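Local coordinates for protein RTX toxin (Vibrio vulnificus CMCP6, PDB 6A7H) that probably cleaves and inactivates the small GTPases Ras and Rap1 as a Ras/Rap1-specific endopeptidase of a sepsis-causing pathogen, at residues Val117-Met122 with Gly256-Ser261. Residues are numbered along the deposited sequence; the frame is centred on the assembly and turned at random.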
ATOM      1  N   VAL A 117      19.833  12.827   3.961  1.00 27.08           N
ATOM      2  CA  VAL A 117      20.644  12.782   2.746  1.00 29.74           C
ATOM      3  C   VAL A 117      20.538  11.406   2.082  1.00 33.80           C
ATOM      4  O   VAL A 117      20.786  10.378   2.718  1.00 27.31           O
ATOM      5  CB  VAL A 117      22.127  13.102   3.032  1.00 28.27           C
ATOM      6  CG1 VAL A 117      22.955  13.002   1.761  1.00 28.63           C
ATOM      7  CG2 VAL A 117      22.255  14.498   3.692  1.00 33.40           C
ATOM      8  N   GLY A 118      20.159  11.397   0.807  1.00 26.39           N
ATOM      9  CA  GLY A 118      20.043  10.153   0.058  1.00 26.36           C
ATOM     10  C   GLY A 118      18.606   9.733  -0.241  1.00 31.45           C
ATOM     11  O   GLY A 118      18.356   8.988  -1.188  1.00 36.97           O
ATOM     12  N   LEU A 119      17.660  10.207   0.565  1.00 33.61           N
ATOM     13  CA  LEU A 119      16.249   9.864   0.388  1.00 33.66           C
ATOM     14  C   LEU A 119      15.724  10.270  -1.002  1.00 23.82           C
ATOM     15  O   LEU A 119      15.021   9.501  -1.658  1.00 33.18           O
ATOM     16  CB  LEU A 119      15.403  10.505   1.493  1.00 23.98           C
ATOM     17  CG  LEU A 119      13.902  10.202   1.460  1.00 31.88           C
ATOM     18  CD1 LEU A 119      13.652   8.699   1.300  1.00 28.93           C
ATOM     19  CD2 LEU A 119      13.243  10.722   2.725  1.00 23.77           C
ATOM     20  N   THR A 120      16.087  11.455  -1.454  1.00 24.13           N
ATOM     21  CA  THR A 120      15.636  11.918  -2.760  1.00 29.85           C
ATOM     22  C   THR A 120      16.021  10.950  -3.887  1.00 35.24           C
ATOM     23  O   THR A 120      15.167  10.549  -4.684  1.00 36.93           O
ATOM     24  CB  THR A 120      16.190  13.328  -3.060  1.00 29.53           C
ATOM     25  OG1 THR A 120      15.701  14.239  -2.066  1.00 30.98           O
ATOM     26  CG2 THR A 120      15.740  13.799  -4.434  1.00 26.87           C
ATOM     27  N   ASP A 121      17.294  10.552  -3.930  1.00 33.36           N
ATOM     28  CA  ASP A 121      17.777   9.621  -4.953  1.00 28.67           C
ATOM     29  C   ASP A 121      17.067   8.270  -4.841  1.00 34.68           C
ATOM     30  O   ASP A 121      16.806   7.594  -5.854  1.00 31.20           O
ATOM     31  CB  ASP A 121      19.301   9.425  -4.852  1.00 37.30           C
ATOM     32  CG  ASP A 121      20.079  10.589  -5.437  1.00 55.91           C
ATOM     33  OD1 ASP A 121      19.483  11.376  -6.205  1.00 65.65           O
ATOM     34  OD2 ASP A 121      21.289  10.716  -5.138  1.00 69.53           O
ATOM     35  N   MET A 122      16.763   7.884  -3.606  1.00 24.99           N
ATOM     36  CA  MET A 122      16.055   6.649  -3.360  1.00 28.62           C
ATOM     37  C   MET A 122      14.626   6.730  -3.918  1.00 27.67           C
ATOM     38  O   MET A 122      14.156   5.791  -4.558  1.00 29.15           O
ATOM     39  CB  MET A 122      16.036   6.333  -1.870  1.00 30.96           C
ATOM     40  CG  MET A 122      15.218   5.106  -1.504  1.00 27.04           C
ATOM     41  SD  MET A 122      15.440   4.738   0.246  1.00 39.75           S
ATOM     42  CE  MET A 122      14.433   3.266   0.441  1.00 41.52           C
ATOM     43  N   GLY A 256       9.687   5.729   5.147  1.00 28.37           N
ATOM     44  CA  GLY A 256       9.711   4.851   6.305  1.00 27.56           C
ATOM     45  C   GLY A 256      10.852   3.846   6.273  1.00 32.66           C
ATOM     46  O   GLY A 256      11.562   3.651   7.271  1.00 27.79           O
ATOM     47  N   ILE A 257      11.035   3.212   5.119  1.00 27.84           N
ATOM     48  CA  ILE A 257      12.108   2.236   4.954  1.00 31.80           C
ATOM     49  C   ILE A 257      13.438   2.931   5.160  1.00 32.75           C
ATOM     50  O   ILE A 257      14.318   2.422   5.858  1.00 33.97           O
ATOM     51  CB  ILE A 257      12.077   1.569   3.567  1.00 27.44           C
ATOM     52  CG1 ILE A 257      10.888   0.613   3.474  1.00 26.53           C
ATOM     53  CG2 ILE A 257      13.395   0.823   3.295  1.00 27.06           C
ATOM     54  CD1 ILE A 257      10.498   0.295   2.044  1.00 26.79           C
ATOM     55  N   TYR A 258      13.565   4.110   4.562  1.00 29.21           N
ATOM     56  CA  TYR A 258      14.784   4.893   4.687  1.00 35.22           C
ATOM     57  C   TYR A 258      15.075   5.192   6.155  1.00 37.68           C
ATOM     58  O   TYR A 258      16.183   4.935   6.633  1.00 34.49           O
ATOM     59  CB  TYR A 258      14.693   6.209   3.899  1.00 27.65           C
ATOM     60  CG  TYR A 258      15.879   7.117   4.151  1.00 27.10           C
ATOM     61  CD1 TYR A 258      15.893   8.000   5.234  1.00 27.45           C
ATOM     62  CD2 TYR A 258      16.993   7.073   3.314  1.00 27.72           C
ATOM     63  CE1 TYR A 258      16.983   8.827   5.475  1.00 28.15           C
ATOM     64  CE2 TYR A 258      18.093   7.899   3.533  1.00 28.59           C
ATOM     65  CZ  TYR A 258      18.082   8.773   4.617  1.00 39.42           C
ATOM     66  OH  TYR A 258      19.161   9.587   4.843  1.00 29.62           O
ATOM     67  N   ARG A 259      14.092   5.735   6.869  1.00 34.96           N
ATOM     68  CA  ARG A 259      14.342   6.121   8.260  1.00 37.35           C
ATOM     69  C   ARG A 259      14.631   4.903   9.126  1.00 37.20           C
ATOM     70  O   ARG A 259      15.467   4.961  10.016  1.00 29.56           O
ATOM     71  CB  ARG A 259      13.168   6.902   8.844  1.00 40.47           C
ATOM     72  CG  ARG A 259      12.968   8.265   8.223  1.00 57.55           C
ATOM     73  CD  ARG A 259      12.111   9.168   9.101  1.00 68.59           C
ATOM     74  NE  ARG A 259      12.019  10.520   8.546  1.00 79.69           N
ATOM     75  CZ  ARG A 259      13.013  11.408   8.569  1.00 83.14           C
ATOM     76  NH1 ARG A 259      14.184  11.090   9.109  1.00 85.87           N
ATOM     77  NH2 ARG A 259      12.843  12.614   8.042  1.00 81.17           N
ATOM     78  N   SER A 260      13.957   3.791   8.852  1.00 37.60           N
ATOM     79  CA  SER A 260      14.113   2.621   9.704  1.00 39.45           C
ATOM     80  C   SER A 260      15.514   2.035   9.561  1.00 36.12           C
ATOM     81  O   SER A 260      16.040   1.457  10.501  1.00 43.03           O
ATOM     82  CB  SER A 260      13.058   1.558   9.386  1.00 30.30           C
ATOM     83  OG  SER A 260      13.359   0.903   8.175  1.00 29.66           O
ATOM     84  N   SER A 261      16.122   2.198   8.393  1.00 33.45           N
ATOM     85  CA  SER A 261      17.485   1.725   8.190  1.00 39.61           C
ATOM     86  C   SER A 261      18.494   2.498   9.038  1.00 48.37           C
ATOM     87  O   SER A 261      19.542   1.963   9.386  1.00 58.05           O
ATOM     88  CB  SER A 261      17.872   1.814   6.713  1.00 41.57           C
ATOM     89  OG  SER A 261      17.037   0.971   5.939  1.00 53.90           O
TER
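The aromatic ring of Y258 leans from helix 240-263 onto the first turn of helix 119-129, and three parts of it meet three different neighbours: L119 over one face, M122 at the edge, V117 at the hydroxyl. CB of L119 sits almost on the ring normal, 4.2 Å from the centroid of the Y258 ring and 9° off that normal, a CH-pi contact. Beyond it the leucine branch CD1 reaches the root of the tyrosine, lying 3.7 Å from Y258 CB. M122 comes in near the plane of the ring, its SD 5.5 Å from the centroid, in an edge-on Met-aromatic contact. M122 SD also lies 4.0 Å from Y258 CB. The methionine owes this reach to a fully extended chain, with CG anti to the backbone N (chi1 175°) and both later torsions likewise anti. Its methyl M122 CE ends 3.9 Å from I257 CG2. At the far end of the ring, Y258 OH donates to V117 O at 2.8 Å, approaching from above the carbonyl plane. G118, the N-cap that follows, has backbone angles at which a side chain would collide with that same V117 O, so the conformation calls for glycine. E111 of helix 98-112 takes the G118 amide, while H262 meets the Y258 ring on its own helix. A mostly apolar contact thus carries one directed bond, made to a backbone carbonyl and so independent of the valine side chain; together with the face and edge contacts it should limit how far the ring can swing where helix 119-129 starts against helix 240-263.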